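Local coordinates for protein cytochrome P450 reductase (Amycolatopsis methanolica 239, PDB 5OGX) that transfers electrons from NADH through FAD and a [2Fe-2S] cluster to a cytochrome P450 that O-demethylates lignin-derived aromatic compounds such as guaiacol, at residues 97-101 / 191-195; 130-134 / 196-200. All blocks are in the same frame, centred on the assembly; numbering follows the deposited sequence.

Contact 1 of 2, residues 97-101 / 191-195; sequences THPLR and TGPLG
The flat group at the heart of the contact is the Thr191-Gly192 peptide: Leu100 CD1 lies over one face, 3.6 Å from Gly192 N, and the N-H points to Arg101 O (3.1 Å), in the plane of that carbonyl. The imidazole of His98 turns elsewhere, its NE2 hydrogen-bonded to Glu131, and His98 touches Pro193 through CB alone. The return bond, Arg101 N to Gly192 O at 2.9 Å, instead meets its acceptor from above the plane, 39° out of it. The two bonds make an antiparallel hydrogen-bonded pair where strand 101-114 begins and strand 187-194 ends. Leu100 holds its CG opposite the backbone N (chi1 174°), a setting that carries CD1 against Gly192 and on to Leu194 CG at 3.8 Å; Leu27 of helix 22-28 packs on both leucines. Beyond the pair, the cis Pro193 presents its ring: CG meets His98 CB at 4.0 Å, and CD lies 3.4 Å from Pro99 O. Here a water takes over from direct bonding, donating to both His98 O and Pro193 O. The chemistry thus passes from paired backbone bonds to an apolar and water-mediated seam, tying the chain arriving from the ferredoxin domain to the flavin domain.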
ATOM      1  N   THR A  97      -4.953 -10.380 -12.443  1.00 21.67           N
ATOM      2  CA  THR A  97      -4.007  -9.496 -11.780  1.00 22.94           C
ATOM      3  C   THR A  97      -2.619 -10.107 -11.869  1.00 25.00           C
ATOM      4  O   THR A  97      -2.446 -11.260 -12.271  1.00 25.15           O
ATOM      5  CB  THR A  97      -4.391  -9.223 -10.318  1.00 23.13           C
ATOM      6  OG1 THR A  97      -3.563  -8.172  -9.795  1.00 25.65           O
ATOM      7  CG2 THR A  97      -4.235 -10.475  -9.450  1.00 22.72           C
ATOM      8  N   HIS A  98      -1.621  -9.296 -11.528  1.00 23.26           N
ATOM      9  CA  HIS A  98      -0.261  -9.799 -11.408  1.00 25.06           C
ATOM     10  C   HIS A  98      -0.220 -10.898 -10.355  1.00 20.40           C
ATOM     11  O   HIS A  98      -0.715 -10.697  -9.242  1.00 23.67           O
ATOM     12  CB  HIS A  98       0.690  -8.671 -11.017  1.00 25.81           C
ATOM     13  CG  HIS A  98       0.606  -7.483 -11.918  1.00 28.46           C
ATOM     14  ND1 HIS A  98       0.918  -7.551 -13.258  1.00 27.30           N
ATOM     15  CD2 HIS A  98       0.239  -6.202 -11.678  1.00 29.85           C
ATOM     16  CE1 HIS A  98       0.750  -6.360 -13.807  1.00 28.91           C
ATOM     17  NE2 HIS A  98       0.335  -5.524 -12.869  1.00 30.60           N
ATOM     18  N   PRO A  99       0.370 -12.049 -10.648  1.00 21.83           N
ATOM     19  CA  PRO A  99       0.353 -13.146  -9.676  1.00 22.28           C
ATOM     20  C   PRO A  99       1.179 -12.824  -8.440  1.00 24.37           C
ATOM     21  O   PRO A  99       2.292 -12.301  -8.524  1.00 21.81           O
ATOM     22  CB  PRO A  99       0.962 -14.316 -10.454  1.00 27.10           C
ATOM     23  CG  PRO A  99       1.888 -13.635 -11.452  1.00 27.77           C
ATOM     24  CD  PRO A  99       1.175 -12.354 -11.840  1.00 25.73           C
ATOM     25  N   LEU A 100       0.620 -13.154  -7.285  1.00 19.74           N
ATOM     26  CA  LEU A 100       1.384 -13.139  -6.045  1.00 18.22           C
ATOM     27  C   LEU A 100       2.420 -14.251  -6.090  1.00 22.85           C
ATOM     28  O   LEU A 100       2.082 -15.398  -6.389  1.00 24.78           O
ATOM     29  CB  LEU A 100       0.444 -13.341  -4.857  1.00 20.32           C
ATOM     30  CG  LEU A 100       1.045 -13.490  -3.460  1.00 19.48           C
ATOM     31  CD1 LEU A 100       1.774 -12.203  -3.084  1.00 18.06           C
ATOM     32  CD2 LEU A 100      -0.066 -13.786  -2.452  1.00 21.51           C
ATOM     33  N   ARG A 101       3.681 -13.936  -5.797  1.00 20.33           N
ATOM     34  CA  ARG A 101       4.674 -15.004  -5.889  1.00 22.45           C
ATOM     35  C   ARG A 101       5.781 -14.823  -4.862  1.00 21.50           C
ATOM     36  O   ARG A 101       5.956 -13.753  -4.274  1.00 21.63           O
ATOM     37  CB  ARG A 101       5.256 -15.105  -7.303  1.00 28.52           C
ATOM     38  CG  ARG A 101       6.099 -13.931  -7.765  1.00 30.85           C
ATOM     39  CD  ARG A 101       6.613 -14.196  -9.198  1.00 31.97           C
ATOM     40  NE  ARG A 101       7.536 -13.156  -9.652  1.00 31.48           N
ATOM     41  CZ  ARG A 101       8.813 -13.079  -9.291  1.00 34.34           C
ATOM     42  NH1 ARG A 101       9.331 -13.990  -8.473  1.00 34.31           N
ATOM     43  NH2 ARG A 101       9.579 -12.091  -9.745  1.00 34.49           N
ATOM     44  N   THR A 191       7.243 -11.914  -0.379  1.00 21.15           N
ATOM     45  CA  THR A 191       6.255 -12.262  -1.393  1.00 17.62           C
ATOM     46  C   THR A 191       5.598 -10.981  -1.886  1.00 16.77           C
ATOM     47  O   THR A 191       5.476  -9.998  -1.155  1.00 20.54           O
ATOM     48  CB  THR A 191       5.185 -13.203  -0.863  1.00 26.66           C
ATOM     49  OG1 THR A 191       4.522 -12.568   0.237  1.00 28.09           O
ATOM     50  CG2 THR A 191       5.816 -14.504  -0.364  1.00 27.89           C
ATOM     51  N   GLY A 192       5.170 -10.991  -3.137  1.00 18.48           N
ATOM     52  CA  GLY A 192       4.473  -9.853  -3.677  1.00 17.59           C
ATOM     53  C   GLY A 192       4.112 -10.095  -5.126  1.00 16.79           C
ATOM     54  O   GLY A 192       4.435 -11.134  -5.703  1.00 18.29           O
ATOM     55  N   PRO A 193       3.428  -9.125  -5.747  1.00 17.89           N
ATOM     56  CA  PRO A 193       2.927  -7.908  -5.106  1.00 15.13           C
ATOM     57  C   PRO A 193       1.583  -8.135  -4.437  1.00 15.25           C
ATOM     58  O   PRO A 193       0.873  -9.098  -4.761  1.00 17.03           O
ATOM     59  CB  PRO A 193       2.767  -6.948  -6.284  1.00 17.33           C
ATOM     60  CG  PRO A 193       2.271  -7.875  -7.387  1.00 15.94           C
ATOM     61  CD  PRO A 193       2.982  -9.226  -7.147  1.00 17.00           C
ATOM     62  N   LEU A 194       1.223  -7.227  -3.530  1.00 15.85           N
ATOM     63  CA  LEU A 194      -0.082  -7.202  -2.893  1.00 13.66           C
ATOM     64  C   LEU A 194      -0.625  -5.782  -2.961  1.00 18.45           C
ATOM     65  O   LEU A 194       0.126  -4.832  -3.184  1.00 17.36           O
ATOM     66  CB  LEU A 194      -0.000  -7.653  -1.428  1.00 15.75           C
ATOM     67  CG  LEU A 194       0.437  -9.112  -1.252  1.00 19.52           C
ATOM     68  CD1 LEU A 194       1.260  -9.258   0.017  1.00 27.09           C
ATOM     69  CD2 LEU A 194      -0.782 -10.017  -1.202  1.00 27.22           C
ATOM     70  N   GLY A 195      -1.927  -5.640  -2.730  1.00 19.21           N
ATOM     71  CA  GLY A 195      -2.485  -4.321  -2.493  1.00 15.52           C
ATOM     72  C   GLY A 195      -3.232  -3.747  -3.692  1.00 12.69           C
ATOM     73  O   GLY A 195      -3.028  -4.136  -4.843  1.00 16.14           O
TER
HETATM   74  O   HOH W   1      -1.019 -10.237  -6.468  1.00 21.44           O

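Contact 2 of 2, residues 130-134 / 196-200; sequences FEAGQ and DFHLP
Apolar contact between Glu131 and His198 illustrates how an acidic side chain can pack through its aliphatic part. Glu131 CB and CG cover one face of the imidazole, with CB 4.1 Å from the ring centroid in a CH-pi contact; the chain then bends at chi2, and its carboxylate is bonded by His98. Gln134 CG comes alongside, 4.1 Å from His198 CD2. Ala132 O packs closely on His198 CB (3.0 Å). A C-H...O contact joins Gly133 CA to Phe197 O at 3.1 Å, an approach open to a residue without a side chain. Phe197 centres an inverse gamma turn. No direct hydrogen bond crosses between the two segments. Within 130-134, Gln134 N to Glu131 O (3.1 Å) closes a type II turn, reinforced by Glu131 N donating almost linearly (178°) to Gln134 OE1. Within 196-200, His198 ND1-H donates to Leu199 O, which lies in the ring plane and fixes the ring's rotation, although ND1 comes from above that carbonyl's plane. Waters supply polar links across: one joins Ala132 O to Leu199 N, another Gly133 O (2.9 Å) to Phe197 N. The segments are thus joined by CH-pi and C-H...O contacts, close packing and two bridging waters.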
ATOM      1  N   PHE A 130       4.110  -5.800 -11.308  1.00 19.81           N
ATOM      2  CA  PHE A 130       3.317  -5.117 -10.285  1.00 17.98           C
ATOM      3  C   PHE A 130       2.827  -3.785 -10.839  1.00 18.49           C
ATOM      4  O   PHE A 130       3.302  -3.303 -11.870  1.00 18.94           O
ATOM      5  CB  PHE A 130       4.122  -4.879  -8.991  1.00 16.60           C
ATOM      6  CG  PHE A 130       5.350  -4.022  -9.193  1.00 17.61           C
ATOM      7  CD1 PHE A 130       6.563  -4.613  -9.515  1.00 22.40           C
ATOM      8  CD2 PHE A 130       5.289  -2.638  -9.066  1.00 18.55           C
ATOM      9  CE1 PHE A 130       7.711  -3.844  -9.723  1.00 25.81           C
ATOM     10  CE2 PHE A 130       6.442  -1.857  -9.273  1.00 18.70           C
ATOM     11  CZ  PHE A 130       7.647  -2.471  -9.605  1.00 22.46           C
ATOM     12  N   GLU A 131       1.863  -3.192 -10.134  1.00 17.66           N
ATOM     13  CA  GLU A 131       1.425  -1.821 -10.383  1.00 19.14           C
ATOM     14  C   GLU A 131       2.085  -0.913  -9.362  1.00 21.62           C
ATOM     15  O   GLU A 131       2.213  -1.293  -8.197  1.00 17.37           O
ATOM     16  CB  GLU A 131      -0.093  -1.685 -10.244  1.00 19.52           C
ATOM     17  CG  GLU A 131      -0.890  -2.565 -11.198  1.00 24.51           C
ATOM     18  CD  GLU A 131      -0.698  -2.151 -12.637  1.00 33.55           C
ATOM     19  OE1 GLU A 131      -0.691  -0.930 -12.920  1.00 35.57           O
ATOM     20  OE2 GLU A 131      -0.535  -3.044 -13.484  1.00 34.92           O
ATOM     21  N   ALA A 132       2.505   0.285  -9.794  1.00 17.54           N
ATOM     22  CA  ALA A 132       3.063   1.237  -8.836  1.00 16.27           C
ATOM     23  C   ALA A 132       2.065   1.504  -7.728  1.00 14.54           C
ATOM     24  O   ALA A 132       0.878   1.706  -7.996  1.00 18.11           O
ATOM     25  CB  ALA A 132       3.432   2.545  -9.537  1.00 19.18           C
ATOM     26  N   GLY A 133       2.549   1.494  -6.479  1.00 16.51           N
ATOM     27  CA  GLY A 133       1.702   1.653  -5.311  1.00 15.22           C
ATOM     28  C   GLY A 133       1.414   0.357  -4.577  1.00 16.28           C
ATOM     29  O   GLY A 133       0.937   0.394  -3.431  1.00 16.40           O
ATOM     30  N   GLN A 134       1.674  -0.779  -5.214  1.00 14.80           N
ATOM     31  CA  GLN A 134       1.523  -2.048  -4.521  1.00 15.45           C
ATOM     32  C   GLN A 134       2.658  -2.233  -3.525  1.00 15.95           C
ATOM     33  O   GLN A 134       3.616  -1.454  -3.487  1.00 15.95           O
ATOM     34  CB  GLN A 134       1.480  -3.197  -5.529  1.00 14.80           C
ATOM     35  CG  GLN A 134       0.179  -3.168  -6.346  1.00 14.66           C
ATOM     36  CD  GLN A 134      -0.042  -4.458  -7.073  1.00 14.95           C
ATOM     37  OE1 GLN A 134       0.623  -4.736  -8.059  1.00 16.82           O
ATOM     38  NE2 GLN A 134      -0.979  -5.278  -6.572  1.00 16.95           N
ATOM     39  N   ASP A 196      -4.108  -2.778  -3.389  1.00 13.07           N
ATOM     40  CA  ASP A 196      -4.971  -2.126  -4.365  1.00 12.70           C
ATOM     41  C   ASP A 196      -4.690  -0.633  -4.513  1.00 15.74           C
ATOM     42  O   ASP A 196      -5.458   0.068  -5.182  1.00 16.05           O
ATOM     43  CB  ASP A 196      -6.439  -2.288  -3.967  1.00 15.59           C
ATOM     44  CG  ASP A 196      -6.942  -3.671  -4.179  1.00 19.27           C
ATOM     45  OD1 ASP A 196      -6.360  -4.378  -5.037  1.00 20.31           O
ATOM     46  OD2 ASP A 196      -7.934  -4.025  -3.492  1.00 21.04           O
ATOM     47  N   PHE A 197      -3.633  -0.122  -3.895  1.00 14.79           N
ATOM     48  CA  PHE A 197      -3.371   1.318  -3.881  1.00 14.92           C
ATOM     49  C   PHE A 197      -2.578   1.692  -5.132  1.00 16.42           C
ATOM     50  O   PHE A 197      -1.375   1.947  -5.085  1.00 18.04           O
ATOM     51  CB  PHE A 197      -2.612   1.674  -2.604  1.00 13.90           C
ATOM     52  CG  PHE A 197      -2.484   3.161  -2.332  1.00 15.13           C
ATOM     53  CD1 PHE A 197      -3.603   3.967  -2.150  1.00 15.25           C
ATOM     54  CD2 PHE A 197      -1.228   3.715  -2.165  1.00 15.22           C
ATOM     55  CE1 PHE A 197      -3.466   5.325  -1.840  1.00 15.41           C
ATOM     56  CE2 PHE A 197      -1.074   5.071  -1.864  1.00 14.01           C
ATOM     57  CZ  PHE A 197      -2.198   5.875  -1.701  1.00 15.93           C
ATOM     58  N   HIS A 198      -3.266   1.732  -6.275  1.00 15.64           N
ATOM     59  CA  HIS A 198      -2.571   2.011  -7.530  1.00 17.10           C
ATOM     60  C   HIS A 198      -3.527   2.686  -8.499  1.00 15.58           C
ATOM     61  O   HIS A 198      -4.737   2.697  -8.295  1.00 17.16           O
ATOM     62  CB  HIS A 198      -1.976   0.730  -8.136  1.00 18.54           C
ATOM     63  CG  HIS A 198      -2.990  -0.339  -8.411  1.00 16.91           C
ATOM     64  ND1 HIS A 198      -3.846  -0.290  -9.492  1.00 19.74           N
ATOM     65  CD2 HIS A 198      -3.284  -1.484  -7.745  1.00 19.81           C
ATOM     66  CE1 HIS A 198      -4.629  -1.360  -9.479  1.00 22.99           C
ATOM     67  NE2 HIS A 198      -4.314  -2.099  -8.426  1.00 19.11           N
ATOM     68  N   LEU A 199      -2.959   3.237  -9.581  1.00 14.52           N
ATOM     69  CA  LEU A 199      -3.748   3.925 -10.584  1.00 16.48           C
ATOM     70  C   LEU A 199      -4.676   2.961 -11.321  1.00 17.37           C
ATOM     71  O   LEU A 199      -4.360   1.780 -11.489  1.00 20.97           O
ATOM     72  CB  LEU A 199      -2.824   4.588 -11.610  1.00 19.00           C
ATOM     73  CG  LEU A 199      -2.010   5.755 -11.045  1.00 19.95           C
ATOM     74  CD1 LEU A 199      -0.835   6.124 -11.951  1.00 20.70           C
ATOM     75  CD2 LEU A 199      -2.919   6.947 -10.864  1.00 19.34           C
ATOM     76  N   PRO A 200      -5.802   3.458 -11.812  1.00 22.29           N
ATOM     77  CA  PRO A 200      -6.635   2.666 -12.718  1.00 27.14           C
ATOM     78  C   PRO A 200      -5.903   2.408 -14.023  1.00 29.99           C
ATOM     79  O   PRO A 200      -4.839   3.002 -14.273  1.00 27.20           O
ATOM     80  CB  PRO A 200      -7.865   3.562 -12.926  1.00 29.05           C
ATOM     81  CG  PRO A 200      -7.364   4.933 -12.728  1.00 32.44           C
ATOM     82  CD  PRO A 200      -6.299   4.835 -11.651  1.00 26.14           C
TER
HETATM   83  O   HOH W   2      -0.147   2.943 -10.152  1.00 19.89           O
HETATM   84  O   HOH W   3      -1.281  -1.277  -2.516  1.00 17.47           O

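Contacts 1 and 2 have centres 11 Å apart, and their segments alternate along the chain: 97-101, 130-134, 191-195, then 196-200, the last two contiguous. Contact 1 joins the loop entering strand 101-114 to the end of neighbouring strand 187-194, in the antiparallel sheet of the flavin domain; contact 2 joins the loop before strand 135-139 to the one leading to strand 210-215 of the parallel nucleotide-binding sheet. They touch directly, Gln134 NE2 bonding to Gly195 O at 2.9 Å. The side chain of Leu194 is about 8 Å from the iron-sulfur cluster and about 7 Å from FAD, and Phe197 packs on helix 219-232. This is consistent with a junction of the three domains, contact 1 near both redox centres and contact 2 beside FAD.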